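Side-chain contacts in zona occludens toxin N-terminal domain-containing protein (Neisseria meningitidis MC58, PDB 2R2A), which is uncharacterised but, as the N-terminal domain of a zonular occludens toxin homologue with a P-loop NTPase fold, probably binds nucleotide phosphate: residues C8-T11 / G17-L20; K21-M26 / Y189-S194; D29-P34 / G88-V93; V43-K48 / I52-I57. All coordinates share one frame; numbering follows the deposited sequence.

Overall arrangement
All four contacts belong to the P-loop NTPase-like domain that forms the N-terminal part of a longer membrane protein. Contact 1 joins strand 7-11 to the start of helix 18-28, and contact 2 packs the next turns of that helix against the C-terminal 189-194, their centres about 11 Å apart. Contact 3 sets the turn after the helix on strand 90-93, and contact 4 pairs strand 43-45, neighbour of 90-93 in the same sheet, with strand 55-58; these centres also lie about 11 Å apart. In sequence, contact 4 falls between the two halves of contact 3, and both fall between those of contact 2. The packing thus centres on the sheet and on the helix whose N-terminal end holds the anion site of contact 1.

Contact 1 of 4, residues C8-T11 / G17-L20; sequences CLIT and GKTL. With SO4 (sulfate ion), chain C.
Lys18 bends back over the end of strand 7-11, its aliphatic chain lying against Ile10 and Thr11 while its amine turns to a bound sulfate. The CG2 methyl of Ile10 lies 4.0 Å from Lys18 CG; this branch stands anti to the Ile10 backbone N, and the two side chains lie antiparallel, flank to flank. Further along, Lys18 CD rests 3.6 Å from Thr11 C. The lysine starts with CG anti to its own carbonyl carbon, runs extended through chi2, then folds at chi3 (-61°) and chi4 (-67°), a hook that returns NZ to 2.8 Å from sulfate O4. The same NZ is also bonded to the carbonyl O of Gly12, which helps fix where the amine lies.

Sulfate O4 is gripped three times: besides NZ, the backbone N of Lys18 reaches it at 2.9 Å and the N of Gly17 at 3.2 Å. Gly17 N also bonds O2, and Thr19 N binds O3 at 3.0 Å with a nearly straight N-H...O angle of 166°. Gly15 N adds another bond. The anion, probably from the crystallisation liquor, thus sits at the N-terminal end of helix 18-28, where the helix dipole would favour negative charge. Strand, glycine-rich loop and helix with amides around an anion are consistent with a Walker A P-loop, the sulfate probably marking a nucleotide phosphate position.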
loop_
_atom_site.group_PDB
_atom_site.type_symbol
_atom_site.label_atom_id
_atom_site.label_comp_id
_atom_site.label_asym_id
_atom_site.label_seq_id
_atom_site.Cartn_x
_atom_site.Cartn_y
_atom_site.Cartn_z
ATOM N N CYS A 8 4.394 3.876 -1.807
ATOM C CA CYS A 8 3.396 4.911 -1.578
ATOM C C CYS A 8 2.637 4.567 -0.301
ATOM O O CYS A 8 2.166 3.424 -0.127
ATOM C CB CYS A 8 2.433 4.961 -2.767
ATOM S SG CYS A 8 1.045 6.111 -2.526
ATOM N N LEU A 9 2.488 5.566 0.567
ATOM C CA LEU A 9 1.752 5.427 1.829
ATOM C C LEU A 9 0.407 6.187 1.778
ATOM O O LEU A 9 0.362 7.355 1.340
ATOM C CB LEU A 9 2.620 5.945 2.966
ATOM C CG LEU A 9 2.010 6.078 4.367
ATOM C CD1 LEU A 9 1.531 4.728 4.932
ATOM C CD2 LEU A 9 3.021 6.707 5.334
ATOM N N ILE A 10 -0.680 5.542 2.206
ATOM C CA ILE A 10 -1.945 6.225 2.297
ATOM C C ILE A 10 -2.423 6.095 3.755
ATOM O O ILE A 10 -2.562 4.986 4.273
ATOM C CB ILE A 10 -2.977 5.684 1.325
ATOM C CG1 ILE A 10 -2.546 5.843 -0.163
ATOM C CG2 ILE A 10 -4.304 6.443 1.588
ATOM C CD1 ILE A 10 -3.330 4.883 -1.147
ATOM N N THR A 11 -2.731 7.199 4.427
ATOM C CA THR A 11 -3.170 7.142 5.802
ATOM C C THR A 11 -4.453 7.954 5.997
ATOM O O THR A 11 -4.855 8.729 5.093
ATOM C CB THR A 11 -2.070 7.651 6.820
ATOM O OG1 THR A 11 -1.669 9.008 6.488
ATOM C CG2 THR A 11 -0.839 6.699 6.718
ATOM N N GLY A 17 -11.998 6.901 3.685
ATOM C CA GLY A 17 -12.034 6.572 2.246
ATOM C C GLY A 17 -10.703 6.184 1.611
ATOM O O GLY A 17 -10.472 6.423 0.413
ATOM N N LYS A 18 -9.844 5.536 2.386
ATOM C CA LYS A 18 -8.540 5.154 1.899
ATOM C C LYS A 18 -8.696 4.046 0.838
ATOM O O LYS A 18 -8.076 4.117 -0.214
ATOM C CB LYS A 18 -7.629 4.642 3.046
ATOM C CG LYS A 18 -7.259 5.640 4.161
ATOM C CD LYS A 18 -6.309 4.947 5.213
ATOM C CE LYS A 18 -6.948 3.716 5.920
ATOM N NZ LYS A 18 -8.103 4.147 6.807
ATOM N N THR A 19 -9.511 3.020 1.127
ATOM C CA THR A 19 -9.656 1.932 0.173
ATOM C C THR A 19 -10.300 2.420 -1.130
ATOM O O THR A 19 -9.854 2.045 -2.214
ATOM C CB THR A 19 -10.447 0.717 0.743
ATOM O OG1 THR A 19 -9.727 0.178 1.848
ATOM C CG2 THR A 19 -10.546 -0.388 -0.308
ATOM N N LEU A 20 -11.332 3.243 -1.037
ATOM C CA LEU A 20 -11.961 3.751 -2.293
ATOM C C LEU A 20 -11.004 4.628 -3.090
ATOM O O LEU A 20 -10.982 4.552 -4.312
ATOM C CB LEU A 20 -13.214 4.561 -1.984
ATOM C CG LEU A 20 -14.404 3.744 -1.493
ATOM C CD1 LEU A 20 -15.412 4.717 -1.015
ATOM C CD2 LEU A 20 -14.942 2.882 -2.642
HETATM S S SO4 C . -11.258 3.486 4.846
HETATM O O1 SO4 C . -11.298 2.739 6.044
HETATM O O2 SO4 C . -12.512 4.080 4.510
HETATM O O3 SO4 C . -10.800 2.556 3.829
HETATM O O4 SO4 C . -10.284 4.563 5.038
#

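Contact 2 of 4, residues K21-M26 / Y189-S194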
loop_
_atom_site.group_PDB
_atom_site.type_symbol
_atom_site.label_atom_id
_atom_site.label_comp_id
_atom_site.label_asym_id
_atom_site.label_seq_id
_atom_site.Cartn_x
_atom_site.Cartn_y
_atom_site.Cartn_z
ATOM N N LYS A 21 -10.197 5.455 -2.405
ATOM C CA LYS A 21 -9.147 6.184 -3.135
ATOM C C LYS A 21 -8.165 5.221 -3.845
ATOM O O LYS A 21 -7.802 5.429 -5.010
ATOM C CB LYS A 21 -8.414 7.170 -2.209
ATOM C CG LYS A 21 -7.305 7.969 -2.908
ATOM C CD LYS A 21 -7.955 8.841 -4.008
ATOM C CE LYS A 21 -6.946 9.640 -4.815
ATOM N NZ LYS A 21 -7.803 10.433 -5.797
HETATM N N MSE A 22 -7.733 4.185 -3.139
HETATM C CA MSE A 22 -6.847 3.169 -3.734
HETATM C C MSE A 22 -7.464 2.529 -4.986
HETATM O O MSE A 22 -6.825 2.474 -6.042
HETATM C CB MSE A 22 -6.463 2.131 -2.675
HETATM C CG MSE A 22 -5.455 1.049 -3.143
HETATM SE SE MSE A 22 -3.669 1.797 -3.436
HETATM C CE MSE A 22 -3.528 1.717 -5.428
ATOM N N VAL A 23 -8.700 2.045 -4.866
ATOM C CA VAL A 23 -9.411 1.462 -6.031
ATOM C C VAL A 23 -9.565 2.485 -7.177
ATOM O O VAL A 23 -9.401 2.157 -8.358
ATOM C CB VAL A 23 -10.788 0.872 -5.617
ATOM C CG1 VAL A 23 -11.529 0.246 -6.850
ATOM C CG2 VAL A 23 -10.639 -0.146 -4.452
ATOM N N SER A 24 -9.853 3.737 -6.827
ATOM C CA SER A 24 -9.931 4.830 -7.805
ATOM C C SER A 24 -8.609 4.971 -8.584
ATOM O O SER A 24 -8.592 5.168 -9.812
ATOM C CB SER A 24 -10.287 6.145 -7.082
ATOM O OG SER A 24 -10.747 7.138 -7.986
HETATM N N MSE A 25 -7.487 4.858 -7.870
HETATM C CA MSE A 25 -6.154 4.875 -8.505
HETATM C C MSE A 25 -5.945 3.690 -9.413
HETATM O O MSE A 25 -5.437 3.827 -10.534
HETATM C CB MSE A 25 -5.059 4.945 -7.426
HETATM C CG MSE A 25 -5.156 6.260 -6.649
HETATM SE SE MSE A 25 -4.122 6.264 -4.961
HETATM C CE MSE A 25 -2.451 6.447 -5.868
HETATM N N MSE A 26 -6.324 2.519 -8.943
HETATM C CA MSE A 26 -6.204 1.317 -9.778
HETATM C C MSE A 26 -7.032 1.467 -11.062
HETATM O O MSE A 26 -6.679 0.896 -12.099
HETATM C CB MSE A 26 -6.666 0.106 -9.009
HETATM C CG MSE A 26 -5.896 -0.156 -7.730
HETATM SE SE MSE A 26 -6.544 -1.753 -6.856
HETATM C CE MSE A 26 -5.813 -3.080 -8.116
ATOM N N TYR A 189 -17.385 1.899 -7.560
ATOM C CA TYR A 189 -18.120 0.715 -7.084
ATOM C C TYR A 189 -18.356 -0.397 -8.117
ATOM O O TYR A 189 -18.801 -1.502 -7.760
ATOM C CB TYR A 189 -19.413 1.132 -6.417
ATOM C CG TYR A 189 -19.189 1.630 -5.007
ATOM C CD1 TYR A 189 -18.756 0.754 -4.003
ATOM C CD2 TYR A 189 -19.397 2.965 -4.675
ATOM C CE1 TYR A 189 -18.562 1.183 -2.706
ATOM C CE2 TYR A 189 -19.207 3.411 -3.363
ATOM C CZ TYR A 189 -18.795 2.506 -2.388
ATOM O OH TYR A 189 -18.598 2.924 -1.099
ATOM N N ASP A 190 -18.047 -0.126 -9.379
ATOM C CA ASP A 190 -18.068 -1.177 -10.399
ATOM C C ASP A 190 -16.883 -2.124 -10.213
ATOM O O ASP A 190 -16.852 -3.230 -10.776
ATOM C CB ASP A 190 -18.023 -0.561 -11.803
ATOM C CG ASP A 190 -19.277 0.257 -12.132
ATOM O OD1 ASP A 190 -20.290 0.158 -11.389
ATOM O OD2 ASP A 190 -19.238 0.996 -13.139
ATOM N N LEU A 191 -15.918 -1.681 -9.408
ATOM C CA LEU A 191 -14.654 -2.386 -9.230
ATOM C C LEU A 191 -14.459 -2.908 -7.796
ATOM O O LEU A 191 -13.495 -3.627 -7.522
ATOM C CB LEU A 191 -13.508 -1.429 -9.565
ATOM C CG LEU A 191 -13.392 -0.872 -10.980
ATOM C CD1 LEU A 191 -12.239 0.114 -11.028
ATOM C CD2 LEU A 191 -13.142 -1.980 -11.965
ATOM N N TYR A 192 -15.375 -2.534 -6.901
ATOM C CA TYR A 192 -15.192 -2.745 -5.470
ATOM C C TYR A 192 -16.544 -2.829 -4.761
ATOM O O TYR A 192 -17.478 -2.125 -5.120
ATOM C CB TYR A 192 -14.336 -1.618 -4.861
ATOM C CG TYR A 192 -14.173 -1.705 -3.349
ATOM C CD1 TYR A 192 -13.345 -2.651 -2.783
ATOM C CD2 TYR A 192 -14.853 -0.843 -2.498
ATOM C CE1 TYR A 192 -13.184 -2.754 -1.414
ATOM C CE2 TYR A 192 -14.695 -0.933 -1.096
ATOM C CZ TYR A 192 -13.845 -1.897 -0.574
ATOM O OH TYR A 192 -13.679 -2.052 0.791
ATOM N N GLU A 193 -16.626 -3.717 -3.769
ATOM C CA GLU A 193 -17.783 -3.840 -2.857
ATOM C C GLU A 193 -17.210 -4.035 -1.434
ATOM O O GLU A 193 -16.295 -4.836 -1.244
ATOM C CB GLU A 193 -18.655 -5.028 -3.278
ATOM C CG GLU A 193 -20.158 -4.715 -3.345
ATOM C CD GLU A 193 -20.971 -5.794 -4.063
ATOM O OE1 GLU A 193 -20.972 -6.959 -3.598
ATOM O OE2 GLU A 193 -21.621 -5.480 -5.093
ATOM N N SER A 194 -17.691 -3.277 -0.449
ATOM C CA SER A 194 -17.214 -3.428 0.944
ATOM C C SER A 194 -18.159 -4.259 1.817
ATOM O O SER A 194 -18.885 -5.111 1.309
ATOM C CB SER A 194 -17.022 -2.064 1.597
ATOM O OG SER A 194 -18.272 -1.399 1.694
#
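Val23, on the helix that follows the phosphate-binding loop of this P-loop NTPase-like fold, fits its two methyls against Leu191 and Tyr192 of the C-terminal segment. From CB, which points toward that segment, the side chain divides. The CG1 branch, anti to the backbone N (chi1 -179°), meets two beta carbons at once: Leu191 CB at 3.8 Å and Tyr192 CB at 3.9 Å. The other branch, CG2, is anti to the carbonyl carbon and within the two segments meets only the tyrosine, approaching Tyr192 CB and the near end of its ring, CG and CD1, obliquely.

The valine and leucine side chains lie antiparallel, whereas the valine stands crosswise to the tyrosine. Tyr192 holds its CG anti to its own backbone N (chi1 176°), which carries the ring along the helix toward its start, where it also packs on Thr19 and Leu20. Leu191 reaches Ala27 in the other direction. The contact is wholly apolar across the two segments; Val188 also touches Val23, and backbone bonds of Leu191 to Lys51 and of Glu193 to Gly49 tie the C-terminal segment down beside the helix. At the tyrosine ring, Val23 CG2 comes to 4.0 Å from Tyr192 CG.

Contact 3 of 4, residues D29-P34 / G88-V93; sequences DEMFKP and GSIVIV
Ile90 carries this contact, its CD1 touching both Phe32 and Met31 and its CG2 the Phe32 ring; the two partners lie in the short 3-10 turn after the first helix of the P-loop NTPase-like fold. Strand 90-93 belongs to the parallel part of the central sheet, and Ile90 points from it toward the turn. Its CG1 arm, anti to the carbonyl carbon (chi1 -62°), extends CD1 to 3.6 Å from Phe32 CE2, while the CG2 methyl approaches the same ring carbon at 3.7 Å. Two branches of one isoleucine therefore hold one side of the phenyl ring, CD1 reaching it obliquely.

Phe32 leaves the backbone alongside the strand, but its ring swings closer; Met22 and Met26 of helix 18-28 pack on it too, so the ring sits between helix and sheet. Ile92, two residues along on the same side of the strand, adds a looser touch, its CD1 4.3 Å from Phe32 CE2. The selenomethionine Met31 has CG between its backbone N and carbonyl carbon (chi1 66°), and its side chain also touches Phe127 of the adjacent strand. Ile90 CD1 lies 4.0 Å from Met31 SE and 3.6 Å from Met31 O.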
loop_
_atom_site.group_PDB
_atom_site.type_symbol
_atom_site.label_atom_id
_atom_site.label_comp_id
_atom_site.label_asym_id
_atom_site.label_seq_id
_atom_site.Cartn_x
_atom_site.Cartn_y
_atom_site.Cartn_z
ATOM N N ASP A 29 -4.829 5.054 -12.903
ATOM C CA ASP A 29 -3.417 5.367 -12.952
ATOM C C ASP A 29 -2.674 4.502 -13.987
ATOM O O ASP A 29 -2.997 3.328 -14.165
ATOM C CB ASP A 29 -2.834 5.192 -11.559
ATOM C CG ASP A 29 -3.257 6.319 -10.593
ATOM O OD1 ASP A 29 -4.171 7.137 -10.934
ATOM O OD2 ASP A 29 -2.659 6.361 -9.485
ATOM N N GLU A 30 -1.671 5.082 -14.642
ATOM C CA GLU A 30 -0.876 4.383 -15.672
ATOM C C GLU A 30 -0.325 3.004 -15.283
ATOM O O GLU A 30 -0.316 2.070 -16.106
ATOM C CB GLU A 30 0.302 5.270 -16.107
ATOM C CG GLU A 30 -0.020 6.292 -17.202
ATOM C CD GLU A 30 -0.551 5.635 -18.468
ATOM O OE1 GLU A 30 0.107 4.699 -19.000
ATOM O OE2 GLU A 30 -1.647 6.046 -18.912
HETATM N N MSE A 31 0.155 2.850 -14.040
HETATM C CA MSE A 31 0.825 1.571 -13.690
HETATM C C MSE A 31 -0.080 0.358 -13.731
HETATM O O MSE A 31 0.411 -0.777 -13.847
HETATM C CB MSE A 31 1.604 1.648 -12.357
HETATM C CG MSE A 31 0.755 1.858 -11.093
HETATM SE SE MSE A 31 1.844 1.374 -9.529
HETATM C CE MSE A 31 2.732 3.062 -9.433
ATOM N N PHE A 32 -1.394 0.577 -13.668
ATOM C CA PHE A 32 -2.374 -0.497 -13.654
ATOM C C PHE A 32 -2.947 -0.873 -15.021
ATOM O O PHE A 32 -3.756 -1.780 -15.125
ATOM C CB PHE A 32 -3.514 -0.140 -12.681
ATOM C CG PHE A 32 -3.055 -0.030 -11.253
ATOM C CD1 PHE A 32 -2.790 1.219 -10.685
ATOM C CD2 PHE A 32 -2.867 -1.176 -10.475
ATOM C CE1 PHE A 32 -2.346 1.313 -9.361
ATOM C CE2 PHE A 32 -2.429 -1.091 -9.169
ATOM C CZ PHE A 32 -2.181 0.170 -8.612
ATOM N N LYS A 33 -2.565 -0.127 -16.047
ATOM C CA LYS A 33 -3.119 -0.323 -17.373
ATOM C C LYS A 33 -2.383 -1.476 -18.032
ATOM O O LYS A 33 -1.231 -1.751 -17.642
ATOM C CB LYS A 33 -2.900 0.935 -18.187
ATOM C CG LYS A 33 -3.845 2.100 -17.768
ATOM C CD LYS A 33 -3.501 3.321 -18.603
ATOM C CE LYS A 33 -4.180 4.588 -18.072
ATOM N NZ LYS A 33 -5.663 4.477 -18.044
ATOM N N PRO A 34 -3.019 -2.121 -19.034
ATOM C CA PRO A 34 -2.336 -3.230 -19.738
ATOM C C PRO A 34 -1.207 -2.663 -20.586
ATOM O O PRO A 34 -1.295 -1.517 -21.037
ATOM C CB PRO A 34 -3.431 -3.821 -20.619
ATOM C CG PRO A 34 -4.432 -2.782 -20.787
ATOM C CD PRO A 34 -4.348 -1.847 -19.606
ATOM N N GLY A 88 8.210 -7.265 -11.248
ATOM C CA GLY A 88 7.451 -6.142 -11.774
ATOM C C GLY A 88 6.001 -6.103 -11.306
ATOM O O GLY A 88 5.151 -5.487 -11.947
ATOM N N SER A 89 5.706 -6.740 -10.178
ATOM C CA SER A 89 4.317 -6.809 -9.720
ATOM C C SER A 89 4.003 -5.604 -8.829
ATOM O O SER A 89 4.892 -4.808 -8.518
ATOM C CB SER A 89 4.028 -8.161 -9.024
ATOM O OG SER A 89 4.852 -8.355 -7.893
ATOM N N ILE A 90 2.754 -5.505 -8.417
ATOM C CA ILE A 90 2.287 -4.407 -7.573
ATOM C C ILE A 90 1.722 -4.994 -6.278
ATOM O O ILE A 90 0.904 -5.914 -6.325
ATOM C CB ILE A 90 1.171 -3.614 -8.353
ATOM C CG1 ILE A 90 1.719 -2.985 -9.645
ATOM C CG2 ILE A 90 0.516 -2.519 -7.420
ATOM C CD1 ILE A 90 0.660 -2.320 -10.570
ATOM N N VAL A 91 2.100 -4.448 -5.111
ATOM C CA VAL A 91 1.646 -5.055 -3.868
ATOM C C VAL A 91 0.853 -3.975 -3.139
ATOM O O VAL A 91 1.349 -2.868 -3.036
ATOM C CB VAL A 91 2.859 -5.478 -3.003
ATOM C CG1 VAL A 91 2.407 -5.929 -1.648
ATOM C CG2 VAL A 91 3.708 -6.607 -3.701
ATOM N N ILE A 92 -0.372 -4.267 -2.699
ATOM C CA ILE A 92 -1.192 -3.271 -1.967
ATOM C C ILE A 92 -1.588 -3.920 -0.642
ATOM O O ILE A 92 -2.284 -4.966 -0.635
ATOM C CB ILE A 92 -2.488 -2.880 -2.747
ATOM C CG1 ILE A 92 -2.103 -2.336 -4.144
ATOM C CG2 ILE A 92 -3.380 -1.919 -1.917
ATOM C CD1 ILE A 92 -3.297 -2.274 -5.171
ATOM N N VAL A 93 -1.149 -3.326 0.468
ATOM C CA VAL A 93 -1.359 -3.984 1.746
ATOM C C VAL A 93 -2.245 -3.051 2.555
ATOM O O VAL A 93 -1.850 -1.941 2.894
ATOM C CB VAL A 93 -0.014 -4.302 2.442
ATOM C CG1 VAL A 93 -0.244 -4.820 3.842
ATOM C CG2 VAL A 93 0.785 -5.382 1.624
#

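Contact 4 of 4, residues V43-K48 / I52-I57; sequences VFTNIK and IPHTYI
Val43 O takes the shortest hydrogen bond between the two segments, from Thr55 N at 2.7 Å, nearly linear at hydrogen (173°). Thr45 continues the parallel ladder with both its backbone N-H and its C=O: its N donates to Thr55 O at 2.9 Å, and its O accepts from Ile57 N, also at 2.9 Å. Thr45 O also receives a CA-H...O contact from Tyr56.

Beside this backbone, Phe44 and Thr55 point the same way, with Phe44 CD2 3.7 Å from Thr55 CB, and Ile57 CG2 closes against Phe44 CB. On the other face Thr45 CG2 meets the His54 imidazole at CD2, 3.4 Å away. That ring is held by His54 ND1 bonding Ile52 O at 2.7 Å, the acceptor close to the ring plane. Thr45 OG1, anti to its backbone N (chi1 -171°), accepts from Ile47 N in an ST turn and is also hydrogen-bonded to Ile92 O. Lys48 bends at chi2 (-89°) to lay CE 3.9 Å from Tyr56 CE2; the Tyr56 OH bonds Glu58 OE1.

Strand 43-45 lies between 55-58 and 90-93 in the parallel part of the sheet; Trp80 of helix 77-80 meets Phe44 and Ile57, whereas Val43 and Ile47 pack on Met26 and Thr19 of helix 18-28, respectively.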
loop_
_atom_site.group_PDB
_atom_site.type_symbol
_atom_site.label_atom_id
_atom_site.label_comp_id
_atom_site.label_asym_id
_atom_site.label_seq_id
_atom_site.Cartn_x
_atom_site.Cartn_y
_atom_site.Cartn_z
ATOM N N VAL A 43 -1.177 -8.016 -9.493
ATOM C CA VAL A 43 -1.492 -7.297 -8.237
ATOM C C VAL A 43 -1.639 -8.291 -7.060
ATOM O O VAL A 43 -2.384 -9.262 -7.155
ATOM C CB VAL A 43 -2.780 -6.433 -8.388
ATOM C CG1 VAL A 43 -3.131 -5.671 -7.074
ATOM C CG2 VAL A 43 -2.631 -5.404 -9.530
ATOM N N PHE A 44 -0.878 -8.080 -5.992
ATOM C CA PHE A 44 -1.030 -8.863 -4.755
ATOM C C PHE A 44 -1.704 -7.952 -3.757
ATOM O O PHE A 44 -1.269 -6.812 -3.575
ATOM C CB PHE A 44 0.338 -9.300 -4.208
ATOM C CG PHE A 44 1.085 -10.260 -5.125
ATOM C CD1 PHE A 44 2.051 -9.797 -6.013
ATOM C CD2 PHE A 44 0.832 -11.624 -5.050
ATOM C CE1 PHE A 44 2.749 -10.691 -6.853
ATOM C CE2 PHE A 44 1.510 -12.533 -5.894
ATOM C CZ PHE A 44 2.470 -12.054 -6.788
ATOM N N THR A 45 -2.766 -8.416 -3.116
ATOM C CA THR A 45 -3.401 -7.570 -2.111
ATOM C C THR A 45 -4.173 -8.377 -1.109
ATOM O O THR A 45 -4.463 -9.544 -1.351
ATOM C CB THR A 45 -4.278 -6.446 -2.753
ATOM O OG1 THR A 45 -4.713 -5.507 -1.755
ATOM C CG2 THR A 45 -5.479 -7.021 -3.509
ATOM N N ASN A 46 -4.469 -7.758 0.038
ATOM C CA ASN A 46 -5.354 -8.349 1.046
ATOM C C ASN A 46 -6.718 -7.639 1.062
ATOM O O ASN A 46 -7.546 -7.936 1.918
ATOM C CB ASN A 46 -4.704 -8.331 2.460
ATOM C CG ASN A 46 -4.420 -6.918 2.970
ATOM O OD1 ASN A 46 -4.088 -6.019 2.199
ATOM N ND2 ASN A 46 -4.545 -6.720 4.294
ATOM N N ILE A 47 -6.940 -6.676 0.152
ATOM C CA ILE A 47 -8.206 -5.935 0.144
ATOM C C ILE A 47 -9.361 -6.846 -0.266
ATOM O O ILE A 47 -9.297 -7.457 -1.318
ATOM C CB ILE A 47 -8.172 -4.713 -0.781
ATOM C CG1 ILE A 47 -7.245 -3.611 -0.192
ATOM C CG2 ILE A 47 -9.565 -4.104 -0.919
ATOM C CD1 ILE A 47 -6.905 -2.582 -1.214
ATOM N N LYS A 48 -10.409 -6.915 0.559
ATOM C CA LYS A 48 -11.541 -7.819 0.297
ATOM C C LYS A 48 -12.595 -7.091 -0.525
ATOM O O LYS A 48 -12.778 -5.880 -0.375
ATOM C CB LYS A 48 -12.184 -8.320 1.598
ATOM C CG LYS A 48 -11.281 -9.145 2.517
ATOM C CD LYS A 48 -11.365 -10.629 2.169
ATOM C CE LYS A 48 -10.500 -11.491 3.108
ATOM N NZ LYS A 48 -10.677 -12.968 2.838
ATOM N N ILE A 52 -11.238 -6.237 -9.379
ATOM C CA ILE A 52 -10.104 -6.206 -10.284
ATOM C C ILE A 52 -9.276 -7.456 -9.984
ATOM O O ILE A 52 -8.985 -7.716 -8.809
ATOM C CB ILE A 52 -9.255 -4.929 -9.997
ATOM C CG1 ILE A 52 -10.109 -3.667 -10.187
ATOM C CG2 ILE A 52 -7.977 -4.934 -10.848
ATOM C CD1 ILE A 52 -9.486 -2.354 -9.740
ATOM N N PRO A 53 -8.918 -8.247 -11.024
ATOM C CA PRO A 53 -8.153 -9.466 -10.794
ATOM C C PRO A 53 -6.888 -9.205 -9.980
ATOM O O PRO A 53 -6.197 -8.214 -10.202
ATOM C CB PRO A 53 -7.820 -9.958 -12.217
ATOM C CG PRO A 53 -8.939 -9.435 -13.023
ATOM C CD PRO A 53 -9.258 -8.087 -12.451
ATOM N N HIS A 54 -6.632 -10.068 -9.014
ATOM C CA HIS A 54 -5.490 -9.913 -8.138
ATOM C C HIS A 54 -5.212 -11.259 -7.491
ATOM O O HIS A 54 -6.008 -12.198 -7.602
ATOM C CB HIS A 54 -5.764 -8.835 -7.053
ATOM C CG HIS A 54 -6.913 -9.176 -6.161
ATOM N ND1 HIS A 54 -8.224 -9.062 -6.570
ATOM C CD2 HIS A 54 -6.951 -9.690 -4.909
ATOM C CE1 HIS A 54 -9.021 -9.479 -5.603
ATOM N NE2 HIS A 54 -8.274 -9.868 -4.585
ATOM N N THR A 55 -4.072 -11.357 -6.831
ATOM C CA THR A 55 -3.761 -12.505 -6.000
ATOM C C THR A 55 -3.857 -12.115 -4.535
ATOM O O THR A 55 -3.240 -11.130 -4.130
ATOM C CB THR A 55 -2.357 -12.992 -6.308
ATOM O OG1 THR A 55 -2.306 -13.349 -7.695
ATOM C CG2 THR A 55 -2.003 -14.170 -5.451
ATOM N N TYR A 56 -4.631 -12.883 -3.763
ATOM C CA TYR A 56 -4.786 -12.654 -2.322
ATOM C C TYR A 56 -3.510 -12.968 -1.554
ATOM O O TYR A 56 -2.884 -14.016 -1.759
ATOM C CB TYR A 56 -5.942 -13.477 -1.734
ATOM C CG TYR A 56 -6.167 -13.251 -0.248
ATOM C CD1 TYR A 56 -5.760 -14.209 0.690
ATOM C CD2 TYR A 56 -6.781 -12.074 0.228
ATOM C CE1 TYR A 56 -5.952 -14.019 2.048
ATOM C CE2 TYR A 56 -6.973 -11.875 1.606
ATOM C CZ TYR A 56 -6.554 -12.854 2.500
ATOM O OH TYR A 56 -6.725 -12.688 3.852
ATOM N N ILE A 57 -3.146 -12.060 -0.646
ATOM C CA ILE A 57 -2.093 -12.331 0.335
ATOM C C ILE A 57 -2.634 -12.271 1.772
ATOM O O ILE A 57 -3.381 -11.346 2.130
ATOM C CB ILE A 57 -0.857 -11.399 0.142
ATOM C CG1 ILE A 57 -1.239 -9.907 0.160
ATOM C CG2 ILE A 57 -0.168 -11.725 -1.166
ATOM C CD1 ILE A 57 -0.012 -8.936 0.069
HETATM O O HOH W 1 -3.413 -9.616 -10.864
#